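Local coordinates for protein putative cytochrome P450 154A1 (Streptomyces coelicolor, PDB 1ODO) that belongs to the cytochrome P450 superfamily and binds a heme group, next to a pocket that in this crystal holds 4-phenyl-1H-imidazole, at residues V273-V278 / L366-L371; V279-R284 / A337-K342. All coordinates share one frame; numbering follows the deposited sequence.

In the fold
Helix 275-285 serves both contacts, but its successive turns meet different partners by different chemistry. Its first turn, in interaction 1, packs against helix 357-374 through an indole and aliphatic groups in a partly buried seam with no hydrogen bond across it. Its later turns, in interaction 2, meet the loop 337-342 in a buried contact dominated by charge, a glutamate and two arginines. The centres of the two contacts lie about 12 Å apart, and they touch where D277 and V273 pack on A337, T338 and K342. V279, in interaction 2, also packs on L368, so the same helix joins helix 357-374 to the loop before it.

Interaction 1: residues V273-V278 / L366-L371; sequences VTWADV and LALESL
W275 and E369 mark the closest backbone approach, with their CA atoms 6.9 Å apart, where the first turn of helix 275-285 meets the middle of helix 357-374. The gap is bridged by one large side chain. The indole of W275 lies against the helix backbone, with one face over the link between L368 and E369: E369 CA stands 3.6 Å above the ring plane, displaced toward the rim, while the carbonyl carbon of L368 sits over the centre of the ring. The torsion that sets CG of W275 opposite its own carbonyl carbon (chi1 -74°) sends the ring across to this surface.

The two partners divide the indole between them. E369 CB makes a CH-pi contact with the five-membered ring, 4.0 Å from its centroid and 29° off the normal. Because the glutamate chain continues extended from there, its methylenes near the backbone do the touching. L368 takes the benzo side, its CB 3.7 Å from W275 CE3, and its CD1 reaches on to V278 CG1 at 4.2 Å. No hydrogen bond crosses the seam; contact is by van der Waals packing.

The turn that carries W275 is itself fixed by a capping box. T274, the N-cap residue, accepts from D277 N through OG1 (3.0 Å), and T274 N donates in return to D277 OD2 (2.9 Å), which it meets from above the carboxylate plane.

Two further helices close the seam. Helix 262-270 presents V268 to both W275 and V278, and helix 247-260 lays L258 on W275 and A254 and V255 on L368. On another side of helix 357-374, L366 and S370 pack against helix 108-131.

Interaction 2: residues V279-R284 / A337-K342; sequences VEETLR and ATRTVK
The ExxR motif of the P450 family, carried on the helix known as K, meets here its customary third member, an arginine from the loop that precedes helix 357-374: E281, R284 and R339 form a salt-bridge network, the E-R-R triad of P450s. One turn of helix sets the first pair. R284 grips the carboxylate side-on, its NE donating to E281 OE1 at 2.8 Å and its NH2 to E281 OE2 at 2.9 Å. Both bonds are nearly straight and lie in the guanidinium plane, yet they reach the oxygens from above the carboxylate. A bend at chi3 (71°) turns the end of R284 back toward its helical neighbour.

R339 comes from the loop with its chain extended from CG to NE, crossing E281 at about a right angle. Its NE donates to E281 OE2 on the syn side (2.9 Å, 153° at the hydrogen), from the opposite face to R284 NH2. The guanidinium planes are 57° apart, and R284 NH2 lies 3.3 Å from R339 NH2, two donors drawn together by the shared carboxylate. E281 OE2 also accepts from D336 N. The arginines bind backbone carbonyls as well, R339 those of E330, D331 and T334, R284 those of N323 and A332.

Nearby, a water donates to E280 OE2 (2.6 Å) and to K342 O (2.8 Å), joining helix and loop a second time. E280 OE1 makes a salt bridge to R361, and L283, inside the motif, touches the heme.

Two flanking cations and a backbone N-H would favour an ionised E281 despite its burial, and probably lower its pKa. The negative charge in turn offsets the closeness of the arginines, whose carbonyl partners tie the network to the loops around the helix.

Interaction 1: residues V273-V278 / L366-L371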
ATOM      1  N   VAL A 273      -0.926 -11.195 -23.418  1.00 16.80           N
ATOM      2  CA  VAL A 273      -1.211 -10.278 -22.316  1.00 16.25           C
ATOM      3  C   VAL A 273       0.047  -9.434 -22.181  1.00 16.80           C
ATOM      4  O   VAL A 273       1.124  -9.854 -22.607  1.00 16.57           O
ATOM      5  CB  VAL A 273      -1.470 -10.996 -20.961  1.00 16.58           C
ATOM      6  CG1 VAL A 273      -2.532 -12.075 -21.127  1.00 16.31           C
ATOM      7  CG2 VAL A 273      -0.172 -11.573 -20.411  1.00 14.77           C
ATOM      8  N   THR A 274      -0.088  -8.251 -21.598  1.00 16.30           N
ATOM      9  CA  THR A 274       1.043  -7.349 -21.408  1.00 16.81           C
ATOM     10  C   THR A 274       1.522  -7.380 -19.961  1.00 16.46           C
ATOM     11  O   THR A 274       0.889  -7.991 -19.100  1.00 15.70           O
ATOM     12  CB  THR A 274       0.651  -5.902 -21.712  1.00 17.42           C
ATOM     13  OG1 THR A 274      -0.380  -5.496 -20.801  1.00 15.90           O
ATOM     14  CG2 THR A 274       0.145  -5.769 -23.141  1.00 17.28           C
ATOM     15  N   TRP A 275       2.643  -6.719 -19.696  1.00 16.17           N
ATOM     16  CA  TRP A 275       3.165  -6.686 -18.339  1.00 16.07           C
ATOM     17  C   TRP A 275       2.143  -5.918 -17.509  1.00 15.48           C
ATOM     18  O   TRP A 275       1.934  -6.213 -16.335  1.00 14.15           O
ATOM     19  CB  TRP A 275       4.519  -5.971 -18.289  1.00 16.17           C
ATOM     20  CG  TRP A 275       5.638  -6.782 -18.857  1.00 17.69           C
ATOM     21  CD1 TRP A 275       6.414  -6.471 -19.937  1.00 17.87           C
ATOM     22  CD2 TRP A 275       6.105  -8.048 -18.376  1.00 18.29           C
ATOM     23  NE1 TRP A 275       7.337  -7.467 -20.159  1.00 17.39           N
ATOM     24  CE2 TRP A 275       7.169  -8.447 -19.215  1.00 18.82           C
ATOM     25  CE3 TRP A 275       5.730  -8.885 -17.314  1.00 18.62           C
ATOM     26  CZ2 TRP A 275       7.862  -9.648 -19.028  1.00 17.68           C
ATOM     27  CZ3 TRP A 275       6.422 -10.083 -17.129  1.00 19.68           C
ATOM     28  CH2 TRP A 275       7.476 -10.449 -17.984  1.00 17.50           C
ATOM     29  N   ALA A 276       1.503  -4.934 -18.136  1.00 15.13           N
ATOM     30  CA  ALA A 276       0.500  -4.125 -17.456  1.00 15.52           C
ATOM     31  C   ALA A 276      -0.668  -5.012 -17.037  1.00 14.28           C
ATOM     32  O   ALA A 276      -1.210  -4.853 -15.948  1.00 13.73           O
ATOM     33  CB  ALA A 276       0.016  -2.990 -18.369  1.00 15.56           C
ATOM     34  N   ASP A 277      -1.059  -5.945 -17.899  1.00 13.84           N
ATOM     35  CA  ASP A 277      -2.166  -6.841 -17.571  1.00 14.16           C
ATOM     36  C   ASP A 277      -1.799  -7.684 -16.355  1.00 13.42           C
ATOM     37  O   ASP A 277      -2.636  -7.949 -15.491  1.00 12.08           O
ATOM     38  CB  ASP A 277      -2.487  -7.789 -18.729  1.00 14.39           C
ATOM     39  CG  ASP A 277      -3.078  -7.079 -19.929  1.00 18.48           C
ATOM     40  OD1 ASP A 277      -3.771  -6.054 -19.747  1.00 17.34           O
ATOM     41  OD2 ASP A 277      -2.860  -7.571 -21.059  1.00 19.27           O
ATOM     42  N   VAL A 278      -0.545  -8.124 -16.302  1.00 12.88           N
ATOM     43  CA  VAL A 278      -0.086  -8.937 -15.185  1.00 12.23           C
ATOM     44  C   VAL A 278      -0.117  -8.131 -13.894  1.00 12.56           C
ATOM     45  O   VAL A 278      -0.475  -8.652 -12.837  1.00 11.73           O
ATOM     46  CB  VAL A 278       1.342  -9.466 -15.428  1.00 13.88           C
ATOM     47  CG1 VAL A 278       1.894 -10.094 -14.160  1.00 12.46           C
ATOM     48  CG2 VAL A 278       1.318 -10.495 -16.548  1.00 16.16           C
ATOM     49  N   LEU A 366       7.762  -1.727 -15.191  1.00 14.39           N
ATOM     50  CA  LEU A 366       9.144  -1.577 -15.642  1.00 15.49           C
ATOM     51  C   LEU A 366      10.049  -2.630 -15.002  1.00 15.81           C
ATOM     52  O   LEU A 366      10.892  -3.234 -15.673  1.00 15.13           O
ATOM     53  CB  LEU A 366       9.670  -0.180 -15.301  1.00 14.76           C
ATOM     54  CG  LEU A 366       9.197   0.965 -16.200  1.00 17.03           C
ATOM     55  CD1 LEU A 366       9.764   2.276 -15.691  1.00 16.38           C
ATOM     56  CD2 LEU A 366       9.655   0.712 -17.636  1.00 15.85           C
ATOM     57  N   ALA A 367       9.872  -2.849 -13.702  1.00 15.63           N
ATOM     58  CA  ALA A 367      10.678  -3.830 -12.990  1.00 15.19           C
ATOM     59  C   ALA A 367      10.490  -5.219 -13.596  1.00 15.43           C
ATOM     60  O   ALA A 367      11.462  -5.927 -13.851  1.00 13.54           O
ATOM     61  CB  ALA A 367      10.304  -3.842 -11.511  1.00 15.87           C
ATOM     62  N   LEU A 368       9.241  -5.604 -13.844  1.00 13.71           N
ATOM     63  CA  LEU A 368       8.968  -6.917 -14.424  1.00 15.13           C
ATOM     64  C   LEU A 368       9.623  -7.098 -15.786  1.00 15.47           C
ATOM     65  O   LEU A 368      10.287  -8.103 -16.031  1.00 14.84           O
ATOM     66  CB  LEU A 368       7.463  -7.147 -14.562  1.00 14.01           C
ATOM     67  CG  LEU A 368       6.665  -7.281 -13.264  1.00 15.86           C
ATOM     68  CD1 LEU A 368       5.194  -7.489 -13.602  1.00 16.23           C
ATOM     69  CD2 LEU A 368       7.196  -8.449 -12.443  1.00 14.55           C
ATOM     70  N   GLU A 369       9.426  -6.120 -16.662  1.00 17.29           N
ATOM     71  CA  GLU A 369       9.987  -6.156 -18.006  1.00 18.10           C
ATOM     72  C   GLU A 369      11.500  -6.324 -17.988  1.00 18.55           C
ATOM     73  O   GLU A 369      12.048  -7.177 -18.688  1.00 18.19           O
ATOM     74  CB  GLU A 369       9.617  -4.876 -18.759  1.00 19.88           C
ATOM     75  CG  GLU A 369      10.229  -4.770 -20.145  1.00 26.79           C
ATOM     76  CD  GLU A 369       9.737  -3.558 -20.909  1.00 29.88           C
ATOM     77  OE1 GLU A 369       9.825  -2.434 -20.375  1.00 34.13           O
ATOM     78  OE2 GLU A 369       9.266  -3.732 -22.051  1.00 34.27           O
ATOM     79  N   SER A 370      12.168  -5.514 -17.174  1.00 17.99           N
ATOM     80  CA  SER A 370      13.620  -5.564 -17.061  1.00 18.38           C
ATOM     81  C   SER A 370      14.117  -6.873 -16.452  1.00 18.07           C
ATOM     82  O   SER A 370      15.041  -7.496 -16.975  1.00 17.73           O
ATOM     83  CB  SER A 370      14.107  -4.378 -16.222  1.00 18.95           C
ATOM     84  OG  SER A 370      15.520  -4.368 -16.102  1.00 22.17           O
ATOM     85  N   LEU A 371      13.494  -7.294 -15.355  1.00 17.29           N
ATOM     86  CA  LEU A 371      13.875  -8.525 -14.674  1.00 17.58           C
ATOM     87  C   LEU A 371      13.760  -9.778 -15.541  1.00 18.34           C
ATOM     88  O   LEU A 371      14.733 -10.520 -15.707  1.00 19.03           O
ATOM     89  CB  LEU A 371      13.026  -8.705 -13.414  1.00 18.23           C
ATOM     90  CG  LEU A 371      13.320  -9.957 -12.584  1.00 18.67           C
ATOM     91  CD1 LEU A 371      14.722  -9.862 -11.999  1.00 19.21           C
ATOM     92  CD2 LEU A 371      12.293 -10.088 -11.469  1.00 17.29           C
TER

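Interaction 2: residues V279-R284 / A337-K342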
ATOM      1  N   VAL A 279       0.254  -6.856 -13.980  1.00 12.05           N
ATOM      2  CA  VAL A 279       0.257  -6.007 -12.801  1.00 11.28           C
ATOM      3  C   VAL A 279      -1.171  -5.783 -12.316  1.00 11.53           C
ATOM      4  O   VAL A 279      -1.429  -5.824 -11.114  1.00 10.23           O
ATOM      5  CB  VAL A 279       0.956  -4.651 -13.090  1.00 13.04           C
ATOM      6  CG1 VAL A 279       0.708  -3.664 -11.953  1.00 11.93           C
ATOM      7  CG2 VAL A 279       2.463  -4.886 -13.238  1.00 12.53           C
ATOM      8  N   GLU A 280      -2.103  -5.563 -13.242  1.00 10.99           N
ATOM      9  CA  GLU A 280      -3.489  -5.344 -12.846  1.00 11.53           C
ATOM     10  C   GLU A 280      -4.096  -6.580 -12.197  1.00 12.07           C
ATOM     11  O   GLU A 280      -4.863  -6.467 -11.245  1.00 11.82           O
ATOM     12  CB  GLU A 280      -4.344  -4.919 -14.041  1.00 10.62           C
ATOM     13  CG  GLU A 280      -4.018  -3.515 -14.532  1.00 12.39           C
ATOM     14  CD  GLU A 280      -3.976  -2.513 -13.392  1.00 13.56           C
ATOM     15  OE1 GLU A 280      -2.925  -1.867 -13.198  1.00 13.31           O
ATOM     16  OE2 GLU A 280      -4.993  -2.376 -12.682  1.00 14.20           O
ATOM     17  N   GLU A 281      -3.768  -7.761 -12.708  1.00 11.34           N
ATOM     18  CA  GLU A 281      -4.316  -8.977 -12.123  1.00 11.45           C
ATOM     19  C   GLU A 281      -3.657  -9.242 -10.769  1.00 11.14           C
ATOM     20  O   GLU A 281      -4.272  -9.832  -9.884  1.00 10.92           O
ATOM     21  CB  GLU A 281      -4.117 -10.177 -13.055  1.00 11.74           C
ATOM     22  CG  GLU A 281      -4.613 -11.496 -12.464  1.00 11.52           C
ATOM     23  CD  GLU A 281      -6.133 -11.567 -12.314  1.00 13.70           C
ATOM     24  OE1 GLU A 281      -6.808 -10.511 -12.296  1.00 11.07           O
ATOM     25  OE2 GLU A 281      -6.653 -12.696 -12.201  1.00 14.19           O
ATOM     26  N   THR A 282      -2.402  -8.819 -10.613  1.00  9.49           N
ATOM     27  CA  THR A 282      -1.699  -9.021  -9.346  1.00  9.87           C
ATOM     28  C   THR A 282      -2.361  -8.108  -8.312  1.00  9.70           C
ATOM     29  O   THR A 282      -2.574  -8.490  -7.160  1.00 11.35           O
ATOM     30  CB  THR A 282      -0.193  -8.663  -9.456  1.00  9.56           C
ATOM     31  OG1 THR A 282       0.447  -9.545 -10.391  1.00 10.13           O
ATOM     32  CG2 THR A 282       0.495  -8.797  -8.088  1.00 10.01           C
ATOM     33  N   LEU A 283      -2.698  -6.897  -8.735  1.00 10.50           N
ATOM     34  CA  LEU A 283      -3.341  -5.936  -7.841  1.00 10.99           C
ATOM     35  C   LEU A 283      -4.703  -6.463  -7.389  1.00 10.96           C
ATOM     36  O   LEU A 283      -5.147  -6.206  -6.272  1.00 11.70           O
ATOM     37  CB  LEU A 283      -3.504  -4.593  -8.553  1.00  9.26           C
ATOM     38  CG  LEU A 283      -2.186  -3.845  -8.763  1.00 11.82           C
ATOM     39  CD1 LEU A 283      -2.369  -2.637  -9.676  1.00  8.53           C
ATOM     40  CD2 LEU A 283      -1.667  -3.412  -7.406  1.00 12.09           C
ATOM     41  N   ARG A 284      -5.366  -7.215  -8.258  1.00 10.42           N
ATOM     42  CA  ARG A 284      -6.672  -7.760  -7.908  1.00 10.65           C
ATOM     43  C   ARG A 284      -6.549  -9.007  -7.035  1.00 10.21           C
ATOM     44  O   ARG A 284      -7.163  -9.094  -5.973  1.00  9.79           O
ATOM     45  CB  ARG A 284      -7.459  -8.132  -9.171  1.00 11.10           C
ATOM     46  CG  ARG A 284      -8.886  -8.643  -8.888  1.00 11.20           C
ATOM     47  CD  ARG A 284      -9.488  -9.344 -10.109  1.00 12.28           C
ATOM     48  NE  ARG A 284      -8.839 -10.633 -10.345  1.00 12.73           N
ATOM     49  CZ  ARG A 284      -9.061 -11.722  -9.614  1.00 14.30           C
ATOM     50  NH1 ARG A 284      -9.927 -11.683  -8.608  1.00 14.48           N
ATOM     51  NH2 ARG A 284      -8.396 -12.842  -9.868  1.00 15.99           N
ATOM     52  N   ALA A 337      -4.372 -13.360 -16.087  1.00 14.45           N
ATOM     53  CA  ALA A 337      -4.054 -12.072 -16.700  1.00 16.16           C
ATOM     54  C   ALA A 337      -4.817 -11.777 -17.995  1.00 15.97           C
ATOM     55  O   ALA A 337      -4.727 -10.670 -18.528  1.00 15.96           O
ATOM     56  CB  ALA A 337      -2.541 -11.970 -16.945  1.00 15.80           C
ATOM     57  N   THR A 338      -5.569 -12.755 -18.499  1.00 16.97           N
ATOM     58  CA  THR A 338      -6.331 -12.552 -19.728  1.00 17.42           C
ATOM     59  C   THR A 338      -7.732 -11.993 -19.458  1.00 18.58           C
ATOM     60  O   THR A 338      -8.462 -11.682 -20.394  1.00 17.71           O
ATOM     61  CB  THR A 338      -6.499 -13.866 -20.533  1.00 18.32           C
ATOM     62  OG1 THR A 338      -7.451 -14.714 -19.879  1.00 18.88           O
ATOM     63  CG2 THR A 338      -5.170 -14.602 -20.656  1.00 16.42           C
ATOM     64  N   ARG A 339      -8.104 -11.864 -18.185  1.00 18.72           N
ATOM     65  CA  ARG A 339      -9.428 -11.341 -17.825  1.00 19.24           C
ATOM     66  C   ARG A 339      -9.849 -10.101 -18.594  1.00 19.76           C
ATOM     67  O   ARG A 339      -9.078  -9.150 -18.729  1.00 20.05           O
ATOM     68  CB  ARG A 339      -9.493 -11.004 -16.333  1.00 17.90           C
ATOM     69  CG  ARG A 339      -9.559 -12.195 -15.416  1.00 17.80           C
ATOM     70  CD  ARG A 339      -9.474 -11.756 -13.955  1.00 13.32           C
ATOM     71  NE  ARG A 339      -9.358 -12.913 -13.078  1.00 15.27           N
ATOM     72  CZ  ARG A 339     -10.375 -13.698 -12.733  1.00 14.83           C
ATOM     73  NH1 ARG A 339     -11.599 -13.444 -13.183  1.00 16.46           N
ATOM     74  NH2 ARG A 339     -10.161 -14.749 -11.960  1.00 15.24           N
ATOM     75  N   THR A 340     -11.084 -10.106 -19.085  1.00 19.98           N
ATOM     76  CA  THR A 340     -11.605  -8.970 -19.830  1.00 22.28           C
ATOM     77  C   THR A 340     -11.945  -7.870 -18.823  1.00 21.46           C
ATOM     78  O   THR A 340     -11.734  -6.688 -19.087  1.00 20.95           O
ATOM     79  CB  THR A 340     -12.873  -9.354 -20.623  1.00 24.50           C
ATOM     80  OG1 THR A 340     -12.524 -10.292 -21.649  1.00 28.98           O
ATOM     81  CG2 THR A 340     -13.498  -8.123 -21.261  1.00 26.66           C
ATOM     82  N   VAL A 341     -12.479  -8.269 -17.671  1.00 20.65           N
ATOM     83  CA  VAL A 341     -12.842  -7.319 -16.620  1.00 19.58           C
ATOM     84  C   VAL A 341     -11.687  -7.358 -15.622  1.00 17.17           C
ATOM     85  O   VAL A 341     -11.511  -8.342 -14.901  1.00 17.50           O
ATOM     86  CB  VAL A 341     -14.147  -7.725 -15.910  1.00 19.65           C
ATOM     87  CG1 VAL A 341     -14.484  -6.711 -14.820  1.00 20.41           C
ATOM     88  CG2 VAL A 341     -15.283  -7.809 -16.919  1.00 21.81           C
ATOM     89  N   LYS A 342     -10.911  -6.281 -15.580  1.00 16.59           N
ATOM     90  CA  LYS A 342      -9.763  -6.194 -14.681  1.00 17.88           C
ATOM     91  C   LYS A 342      -9.898  -5.259 -13.479  1.00 18.47           C
ATOM     92  O   LYS A 342      -8.936  -5.078 -12.731  1.00 19.74           O
ATOM     93  CB  LYS A 342      -8.533  -5.767 -15.490  1.00 18.67           C
ATOM     94  CG  LYS A 342      -8.282  -6.590 -16.757  1.00 19.17           C
ATOM     95  CD  LYS A 342      -7.148  -5.981 -17.588  1.00 21.22           C
ATOM     96  CE  LYS A 342      -6.874  -6.783 -18.858  1.00 19.43           C
ATOM     97  NZ  LYS A 342      -6.534  -8.202 -18.546  1.00 18.51           N
TER
HETATM   98  O   HOH W   1      -7.475  -2.747 -13.333  1.00 17.77           O